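Local coordinates for protein mannose-specific lectin (Galanthus nivalis, PDB 1JPC) that binds alpha-linked mannose, with high affinity for alpha-1,3-linked mannose oligomers, as a homotetrameric bulb lectin with antiviral activity, at residues F21-Q26 / L31-V36; V63-N66 / K70-W73; I87-K90 / V94-Y97. All blocks are in the same frame, centred on the assembly; numbering follows the deposited sequence.

Contact 1: F21-Q26 / L31-V36. With MAN (alpha-D-mannopyranose), chain D; MAN (alpha-D-mannopyranose), chain B.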
loop_
_atom_site.group_PDB
_atom_site.type_symbol
_atom_site.label_atom_id
_atom_site.label_comp_id
_atom_site.label_asym_id
_atom_site.label_seq_id
_atom_site.Cartn_x
_atom_site.Cartn_y
_atom_site.Cartn_z
ATOM N N PHE A 21 -3.245 11.841 0.750
ATOM C CA PHE A 21 -2.243 12.774 1.285
ATOM C C PHE A 21 -0.875 12.594 0.599
ATOM O O PHE A 21 -0.367 11.467 0.489
ATOM C CB PHE A 21 -2.045 12.565 2.804
ATOM C CG PHE A 21 -3.319 12.468 3.597
ATOM C CD1 PHE A 21 -4.424 13.247 3.281
ATOM C CD2 PHE A 21 -3.406 11.583 4.675
ATOM C CE1 PHE A 21 -5.599 13.150 4.022
ATOM C CE2 PHE A 21 -4.572 11.480 5.421
ATOM C CZ PHE A 21 -5.672 12.265 5.094
ATOM N N VAL A 22 -0.278 13.704 0.166
ATOM C CA VAL A 22 1.031 13.683 -0.483
ATOM C C VAL A 22 1.922 14.756 0.147
ATOM O O VAL A 22 1.555 15.927 0.212
ATOM C CB VAL A 22 0.928 13.925 -2.017
ATOM C CG1 VAL A 22 2.324 13.925 -2.650
ATOM C CG2 VAL A 22 0.056 12.844 -2.675
ATOM N N PHE A 23 3.052 14.327 0.686
ATOM C CA PHE A 23 4.015 15.224 1.318
ATOM C C PHE A 23 5.150 15.214 0.294
ATOM O O PHE A 23 5.916 14.251 0.213
ATOM C CB PHE A 23 4.462 14.622 2.654
ATOM C CG PHE A 23 5.243 15.566 3.525
ATOM C CD1 PHE A 23 4.750 16.839 3.818
ATOM C CD2 PHE A 23 6.465 15.175 4.068
ATOM C CE1 PHE A 23 5.459 17.708 4.638
ATOM C CE2 PHE A 23 7.183 16.043 4.894
ATOM C CZ PHE A 23 6.676 17.312 5.176
ATOM N N ILE A 24 5.242 16.279 -0.495
ATOM C CA ILE A 24 6.216 16.331 -1.569
ATOM C C ILE A 24 7.292 17.421 -1.509
ATOM O O ILE A 24 7.027 18.565 -1.128
ATOM C CB ILE A 24 5.458 16.397 -2.933
ATOM C CG1 ILE A 24 6.429 16.350 -4.112
ATOM C CG2 ILE A 24 4.565 17.643 -2.985
ATOM C CD1 ILE A 24 5.741 16.273 -5.448
ATOM N N MET A 25 8.510 17.037 -1.891
ATOM C CA MET A 25 9.642 17.950 -1.959
ATOM C C MET A 25 9.603 18.509 -3.387
ATOM O O MET A 25 10.111 17.877 -4.319
ATOM C CB MET A 25 10.955 17.185 -1.743
ATOM C CG MET A 25 12.229 18.045 -1.845
ATOM S SD MET A 25 12.386 19.293 -0.519
ATOM C CE MET A 25 11.612 20.733 -1.240
ATOM N N GLN A 26 8.974 19.668 -3.567
ATOM C CA GLN A 26 8.853 20.259 -4.902
ATOM C C GLN A 26 10.129 20.828 -5.511
ATOM O O GLN A 26 11.098 21.130 -4.802
ATOM C CB GLN A 26 7.744 21.298 -4.923
ATOM C CG GLN A 26 6.393 20.714 -4.599
ATOM C CD GLN A 26 5.303 21.748 -4.597
ATOM O OE1 GLN A 26 5.566 22.946 -4.581
ATOM N NE2 GLN A 26 4.066 21.295 -4.627
ATOM N N LEU A 31 8.305 22.574 0.449
ATOM C CA LEU A 31 7.938 21.249 0.959
ATOM C C LEU A 31 6.465 21.386 1.323
ATOM O O LEU A 31 6.116 22.144 2.232
ATOM C CB LEU A 31 8.776 20.897 2.183
ATOM C CG LEU A 31 8.472 19.582 2.905
ATOM C CD1 LEU A 31 8.567 18.398 1.958
ATOM C CD2 LEU A 31 9.461 19.420 4.034
ATOM N N VAL A 32 5.598 20.690 0.593
ATOM C CA VAL A 32 4.160 20.821 0.802
ATOM C C VAL A 32 3.381 19.546 1.098
ATOM O O VAL A 32 3.634 18.496 0.513
ATOM C CB VAL A 32 3.496 21.472 -0.446
ATOM C CG1 VAL A 32 2.082 21.961 -0.127
ATOM C CG2 VAL A 32 4.362 22.604 -0.994
ATOM N N LEU A 33 2.424 19.660 2.013
ATOM C CA LEU A 33 1.537 18.559 2.364
ATOM C C LEU A 33 0.228 18.862 1.641
ATOM O O LEU A 33 -0.358 19.926 1.831
ATOM C CB LEU A 33 1.277 18.509 3.869
ATOM C CG LEU A 33 0.206 17.485 4.270
ATOM C CD1 LEU A 33 0.598 16.063 3.846
ATOM C CD2 LEU A 33 -0.004 17.554 5.764
ATOM N N TYR A 34 -0.195 17.960 0.764
ATOM C CA TYR A 34 -1.422 18.138 0.004
ATOM C C TYR A 34 -2.461 17.123 0.417
ATOM O O TYR A 34 -2.113 15.985 0.728
ATOM C CB TYR A 34 -1.169 17.896 -1.486
ATOM C CG TYR A 34 -0.451 18.998 -2.193
ATOM C CD1 TYR A 34 -1.144 20.124 -2.637
ATOM C CD2 TYR A 34 0.925 18.930 -2.414
ATOM C CE1 TYR A 34 -0.483 21.162 -3.280
ATOM C CE2 TYR A 34 1.601 19.964 -3.059
ATOM C CZ TYR A 34 0.887 21.076 -3.487
ATOM O OH TYR A 34 1.535 22.106 -4.127
ATOM N N ASP A 35 -3.722 17.544 0.447
ATOM C CA ASP A 35 -4.838 16.635 0.715
ATOM C C ASP A 35 -5.554 16.743 -0.635
ATOM O O ASP A 35 -6.308 17.696 -0.896
ATOM C CB ASP A 35 -5.717 17.130 1.856
ATOM C CG ASP A 35 -6.789 16.132 2.234
ATOM O OD1 ASP A 35 -7.043 15.187 1.453
ATOM O OD2 ASP A 35 -7.384 16.298 3.321
ATOM N N VAL A 36 -5.232 15.800 -1.516
ATOM C CA VAL A 36 -5.713 15.778 -2.897
ATOM C C VAL A 36 -5.034 16.994 -3.556
ATOM O O VAL A 36 -3.802 17.048 -3.608
ATOM C CB VAL A 36 -7.275 15.807 -3.039
ATOM C CG1 VAL A 36 -7.675 15.641 -4.514
ATOM C CG2 VAL A 36 -7.904 14.676 -2.227
HETATM C C1 MAN D . 3.606 28.012 -3.504
HETATM C C2 MAN D . 3.940 26.896 -4.497
HETATM C C3 MAN D . 2.740 25.969 -4.676
HETATM C C4 MAN D . 2.238 25.467 -3.322
HETATM C C5 MAN D . 1.988 26.634 -2.369
HETATM C C6 MAN D . 1.636 26.176 -0.970
HETATM O O1 MAN D . 2.596 28.829 -4.000
HETATM O O2 MAN D . 5.039 26.152 -4.005
HETATM O O3 MAN D . 3.103 24.839 -5.493
HETATM O O4 MAN D . 1.026 24.748 -3.512
HETATM O O5 MAN D . 3.171 27.459 -2.252
HETATM O O6 MAN D . 1.445 27.331 -0.125
HETATM C C1 MAN B . 2.373 24.697 -6.674
HETATM C C2 MAN B . 2.632 23.317 -7.288
HETATM C C3 MAN B . 4.037 23.218 -7.897
HETATM C C4 MAN B . 4.316 24.412 -8.808
HETATM C C5 MAN B . 4.046 25.713 -8.057
HETATM C C6 MAN B . 4.255 26.951 -8.913
HETATM O O2 MAN B . 1.665 23.049 -8.291
HETATM O O3 MAN B . 4.134 22.022 -8.660
HETATM O O4 MAN B . 5.667 24.373 -9.252
HETATM O O5 MAN B . 2.678 25.728 -7.605
HETATM O O6 MAN B . 3.249 27.056 -9.913
#

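Contact 2: V63-N66 / K70-W73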
loop_
_atom_site.group_PDB
_atom_site.type_symbol
_atom_site.label_atom_id
_atom_site.label_comp_id
_atom_site.label_asym_id
_atom_site.label_seq_id
_atom_site.Cartn_x
_atom_site.Cartn_y
_atom_site.Cartn_z
ATOM N N VAL A 63 15.749 18.401 7.477
ATOM C CA VAL A 63 16.256 19.597 6.800
ATOM C C VAL A 63 16.080 19.637 5.272
ATOM O O VAL A 63 16.342 18.646 4.586
ATOM C CB VAL A 63 17.781 19.765 7.092
ATOM C CG1 VAL A 63 18.278 21.123 6.611
ATOM C CG2 VAL A 63 18.078 19.570 8.579
ATOM N N VAL A 64 15.645 20.784 4.748
ATOM C CA VAL A 64 15.508 20.981 3.305
ATOM C C VAL A 64 16.810 21.657 2.841
ATOM O O VAL A 64 17.143 22.750 3.307
ATOM C CB VAL A 64 14.319 21.903 2.960
ATOM C CG1 VAL A 64 14.332 22.252 1.474
ATOM C CG2 VAL A 64 13.020 21.231 3.312
ATOM N N TYR A 65 17.556 21.003 1.956
ATOM C CA TYR A 65 18.825 21.534 1.455
ATOM C C TYR A 65 18.784 21.940 -0.012
ATOM O O TYR A 65 18.123 21.284 -0.815
ATOM C CB TYR A 65 19.927 20.480 1.596
ATOM C CG TYR A 65 20.431 20.259 2.995
ATOM C CD1 TYR A 65 21.165 21.244 3.655
ATOM C CD2 TYR A 65 20.193 19.055 3.657
ATOM C CE1 TYR A 65 21.648 21.039 4.941
ATOM C CE2 TYR A 65 20.672 18.838 4.946
ATOM C CZ TYR A 65 21.398 19.835 5.582
ATOM O OH TYR A 65 21.867 19.636 6.859
ATOM N N ASN A 66 19.474 23.020 -0.375
ATOM C CA ASN A 66 19.530 23.401 -1.783
ATOM C C ASN A 66 20.748 22.663 -2.357
ATOM O O ASN A 66 21.491 22.025 -1.602
ATOM C CB ASN A 66 19.596 24.931 -1.979
ATOM C CG ASN A 66 20.910 25.561 -1.511
ATOM O OD1 ASN A 66 21.830 24.889 -1.048
ATOM N ND2 ASN A 66 20.991 26.875 -1.647
ATOM N N LYS A 70 23.097 24.241 1.523
ATOM C CA LYS A 70 22.795 25.232 2.550
ATOM C C LYS A 70 21.361 24.926 3.005
ATOM O O LYS A 70 20.488 24.674 2.170
ATOM C CB LYS A 70 22.830 26.655 1.978
ATOM C CG LYS A 70 23.990 26.952 1.055
ATOM C CD LYS A 70 25.317 26.920 1.786
ATOM C CE LYS A 70 26.471 27.187 0.829
ATOM N NZ LYS A 70 27.796 27.098 1.504
ATOM N N PRO A 71 21.114 24.882 4.329
ATOM C CA PRO A 71 19.769 24.605 4.858
ATOM C C PRO A 71 18.767 25.740 4.627
ATOM O O PRO A 71 18.934 26.851 5.128
ATOM C CB PRO A 71 20.030 24.375 6.349
ATOM C CG PRO A 71 21.253 25.198 6.618
ATOM C CD PRO A 71 22.107 24.896 5.413
ATOM N N ILE A 72 17.726 25.438 3.860
ATOM C CA ILE A 72 16.660 26.373 3.517
ATOM C C ILE A 72 15.588 26.401 4.614
ATOM O O ILE A 72 14.949 27.428 4.848
ATOM C CB ILE A 72 15.988 25.949 2.175
ATOM C CG1 ILE A 72 17.028 25.890 1.051
ATOM C CG2 ILE A 72 14.848 26.881 1.815
ATOM C CD1 ILE A 72 17.772 27.193 0.811
ATOM N N TRP A 73 15.377 25.261 5.265
ATOM C CA TRP A 73 14.391 25.128 6.331
ATOM C C TRP A 73 14.772 23.911 7.160
ATOM O O TRP A 73 15.408 22.986 6.650
ATOM C CB TRP A 73 12.991 24.929 5.727
ATOM C CG TRP A 73 11.887 24.670 6.737
ATOM C CD1 TRP A 73 11.083 25.602 7.332
ATOM C CD2 TRP A 73 11.478 23.396 7.260
ATOM N NE1 TRP A 73 10.207 24.991 8.194
ATOM C CE2 TRP A 73 10.424 23.639 8.173
ATOM C CE3 TRP A 73 11.903 22.074 7.050
ATOM C CZ2 TRP A 73 9.787 22.612 8.878
ATOM C CZ3 TRP A 73 11.274 21.051 7.751
ATOM C CH2 TRP A 73 10.225 21.327 8.657
#

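Contact 3: I87-K90 / V94-Y97. With MAN (alpha-D-mannopyranose), chain C.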
loop_
_atom_site.group_PDB
_atom_site.type_symbol
_atom_site.label_atom_id
_atom_site.label_comp_id
_atom_site.label_asym_id
_atom_site.label_seq_id
_atom_site.Cartn_x
_atom_site.Cartn_y
_atom_site.Cartn_z
ATOM N N ILE A 87 6.998 10.226 9.671
ATOM C CA ILE A 87 5.843 9.520 9.143
ATOM C C ILE A 87 4.692 10.415 8.714
ATOM O O ILE A 87 4.351 11.373 9.414
ATOM C CB ILE A 87 5.268 8.539 10.213
ATOM C CG1 ILE A 87 6.367 7.648 10.774
ATOM C CG2 ILE A 87 4.153 7.663 9.614
ATOM C CD1 ILE A 87 5.885 6.749 11.878
ATOM N N LEU A 88 4.135 10.126 7.538
ATOM C CA LEU A 88 2.946 10.824 7.044
ATOM C C LEU A 88 1.876 9.847 7.538
ATOM O O LEU A 88 1.669 8.776 6.952
ATOM C CB LEU A 88 2.922 10.916 5.512
ATOM C CG LEU A 88 1.572 11.193 4.815
ATOM C CD1 LEU A 88 0.779 12.274 5.513
ATOM C CD2 LEU A 88 1.809 11.580 3.365
ATOM N N GLN A 89 1.248 10.197 8.654
ATOM C CA GLN A 89 0.262 9.336 9.298
ATOM C C GLN A 89 -1.117 9.300 8.670
ATOM O O GLN A 89 -1.523 10.207 7.944
ATOM C CB GLN A 89 0.122 9.704 10.787
ATOM C CG GLN A 89 1.438 9.954 11.505
ATOM C CD GLN A 89 1.294 10.144 13.007
ATOM O OE1 GLN A 89 2.215 9.838 13.754
ATOM N NE2 GLN A 89 0.149 10.652 13.455
ATOM N N LYS A 90 -1.856 8.251 9.013
ATOM C CA LYS A 90 -3.213 8.067 8.532
ATOM C C LYS A 90 -4.156 9.188 8.994
ATOM O O LYS A 90 -5.198 9.421 8.368
ATOM C CB LYS A 90 -3.744 6.691 8.961
ATOM C CG LYS A 90 -3.816 6.459 10.456
ATOM C CD LYS A 90 -4.228 5.032 10.744
ATOM C CE LYS A 90 -4.410 4.787 12.234
ATOM N NZ LYS A 90 -4.710 3.344 12.490
ATOM N N VAL A 94 2.079 14.830 9.985
ATOM C CA VAL A 94 3.405 14.404 9.559
ATOM C C VAL A 94 4.179 14.558 10.863
ATOM O O VAL A 94 4.281 15.661 11.404
ATOM C CB VAL A 94 3.978 15.321 8.470
ATOM C CG1 VAL A 94 5.388 14.899 8.140
ATOM C CG2 VAL A 94 3.096 15.272 7.236
ATOM N N VAL A 95 4.690 13.450 11.384
ATOM C CA VAL A 95 5.375 13.449 12.666
ATOM C C VAL A 95 6.760 12.783 12.635
ATOM O O VAL A 95 6.973 11.829 11.891
ATOM C CB VAL A 95 4.497 12.691 13.696
ATOM C CG1 VAL A 95 5.035 12.839 15.107
ATOM C CG2 VAL A 95 3.056 13.154 13.600
ATOM N N ILE A 96 7.693 13.301 13.437
ATOM C CA ILE A 96 9.035 12.718 13.564
ATOM C C ILE A 96 9.061 12.012 14.935
ATOM O O ILE A 96 8.707 12.618 15.947
ATOM C CB ILE A 96 10.161 13.795 13.564
ATOM C CG1 ILE A 96 10.301 14.443 12.192
ATOM C CG2 ILE A 96 11.494 13.179 13.969
ATOM C CD1 ILE A 96 11.324 15.569 12.156
ATOM N N TYR A 97 9.392 10.726 14.956
ATOM C CA TYR A 97 9.476 9.972 16.205
ATOM C C TYR A 97 10.898 9.452 16.323
ATOM O O TYR A 97 11.548 9.166 15.308
ATOM C CB TYR A 97 8.542 8.753 16.226
ATOM C CG TYR A 97 7.060 9.035 16.248
ATOM C CD1 TYR A 97 6.342 9.172 15.061
ATOM C CD2 TYR A 97 6.362 9.090 17.450
ATOM C CE1 TYR A 97 4.966 9.353 15.073
ATOM C CE2 TYR A 97 4.984 9.274 17.477
ATOM C CZ TYR A 97 4.294 9.402 16.285
ATOM O OH TYR A 97 2.933 9.582 16.309
HETATM C C1 MAN C . -1.238 14.276 17.374
HETATM C C2 MAN C . -1.347 12.896 16.735
HETATM C C3 MAN C . -0.239 11.977 17.268
HETATM C C4 MAN C . 1.136 12.637 17.113
HETATM C C5 MAN C . 1.132 14.052 17.693
HETATM C C6 MAN C . 2.410 14.815 17.408
HETATM O O2 MAN C . -1.233 13.021 15.326
HETATM O O3 MAN C . -0.248 10.748 16.555
HETATM O O4 MAN C . 2.115 11.852 17.780
HETATM O O5 MAN C . 0.048 14.819 17.126
HETATM O O6 MAN C . 2.194 16.219 17.463
#

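Contact 1: F21-Q26 / L31-V36
F23 and L31 form the tight side of this antiparallel pairing. L31 lays CD1 over one face of the F23 ring, 4.0 Å from the ring centroid and 17° off its normal, a CH-pi contact, while its other methyl, CD2, meets F23 CZ at 3.7 Å. The ring edge is closed by L33, whose CB lies 3.9 Å from F23 CD1. The F23 ring reaches L31 because CG stands anti to the backbone N (chi1 -169°). Four backbone bonds join V22 to Y34 and I24 to V32, the shortest from Y34 N to V22 O at 2.7 Å. W41 of the adjacent strand 38-42 and L88 of another sheet pack on both F23 and L33, placing this face in the core.

The F21 end is more open to solvent, F21 and D35 being only partly buried. There D35 stands beside F21 with its carboxylate at the ring edge, OD1 3.6 Å from F21 CE1 and the two planes 84° apart; R92 takes D35 OD2 in a salt bridge.

On the other face, V22 and I24 pack on F15, while Y34 reaches the sugar. I24 CG2 touches the Y34 ring edge at CE2, 3.8 Å away, and V32 CG1 lies over one of that ring's faces. Y34 OH shares a 2.8 Å hydrogen bond with O4 of the chain D mannose; D28 and N30, with D37 and K38 of the second subunit, also bond the bound mannoses. With Q26, D28, N30 and Y34 gathered on one hairpin, this is one of the mannose pockets of the bulb-type lectin fold.

Contact 2: V63-N66 / K70-W73
P71 fits between V63 and Y65. Its CB meets V63 CG1 at 3.7 Å, the two side chains running side by side, and its CD lies 3.9 Å from Y65 CE1. V63 CG1 also sits over one face of the Y65 ring, so valine, proline and tyrosine interlock on one side of the strands. On the other side V64 is the bump: its methyls diverge, CG1 toward I72 CB and CG2 to W73 CE3 at 4.0 Å. The I72 side chain reaches toward N66, crossing it at about a right angle, I72 CD1 meeting N66 CB at 4.0 Å.

A beta bulge sets this shape. V64 pairs with W73 but Y65 pairs with P71, a one-residue shift, and V64 O takes I72 N at 2.8 Å. At the turn, N66 holds K70 twice: its N donates to K70 O, and its OD1 receives K70 N at 2.9 Å, the donor standing 38° above the amide plane. The chi1 of 68° swings that amide back over the turn.

The glycan-pocket wall is thus mainly apolar: P71, I72 and W73 pack, Y65 adds a hydroxyl on the sugar side, and W73 N is buried without a partner.

Contact 3: I87-K90 / V94-Y97
A mannose pocket of the bulb-type lectin is built here by Q89 and Y97, which meet through their polar ends and grip the chain C sugar together. Y97 OH donates to Q89 OE1 at 2.7 Å, in the amide plane and on a lone pair of that oxygen. The two side chains come from opposite directions, and the amide and ring planes lie only 16° apart, so OE1 sits at the ring edge rather than over a face. With its proton given to Q89, the same hydroxyl receives mannose O4 at 2.8 Å, and a weak, longer bond comes from O3. Q89 NE2 donates to mannose O3 at 3.1 Å and nearly straight (170°), with a weak second bond to O2. The bond to Y97 fixes which way round the amide lies, presenting NE2 to the sugar; D91 accepts from this nitrogen as well. D91 and N93 bind the sugar directly, completing the polar cluster.

This site rides on the beta hairpin of strands 84-88 and 94-103. Two backbone bonds pair I87 with V95, the shorter from I87 N to V95 O at 2.7 Å, and the V94 CA hydrogen points at I87 O.

V95 splits its methyls between tasks. CG2 packs against the Q89 amide, 3.5 Å from CD, whereas CG1, anti to the backbone nitrogen (chi1 -171°), lies over one face of the Y97 ring and approaches mannose C6. The I87 and Y97 side chains cross at about a right angle, I87 CD1 lying 4.0 Å from Y97 CD1. On the other face of the sheet, L88 CD1 meets V94 CG2 more loosely, and both residues pack on F23. A third subunit continues the sheet antiparallel beyond V95, I96 and Y97.

In the fold
Contacts 1, 2 and 3 come in that order along the chain without overlap, and each is a hairpin in a different antiparallel sheet. Contact 1 is the one that touches both others: its centre lies about 17 Å from that of contact 2 and about 13 Å from that of contact 3. It touches contact 2 where L31 CD2 comes 4.1 Å from V64 CG2, and contact 3 where F23 CE2 comes 3.9 Å from V94 CG1. Contacts 2 and 3 flank the chain's centre, about 20 Å apart between centres, without touching. The three sheets thus share an apolar interior while each carries its own site, giving one chain three glycan pockets.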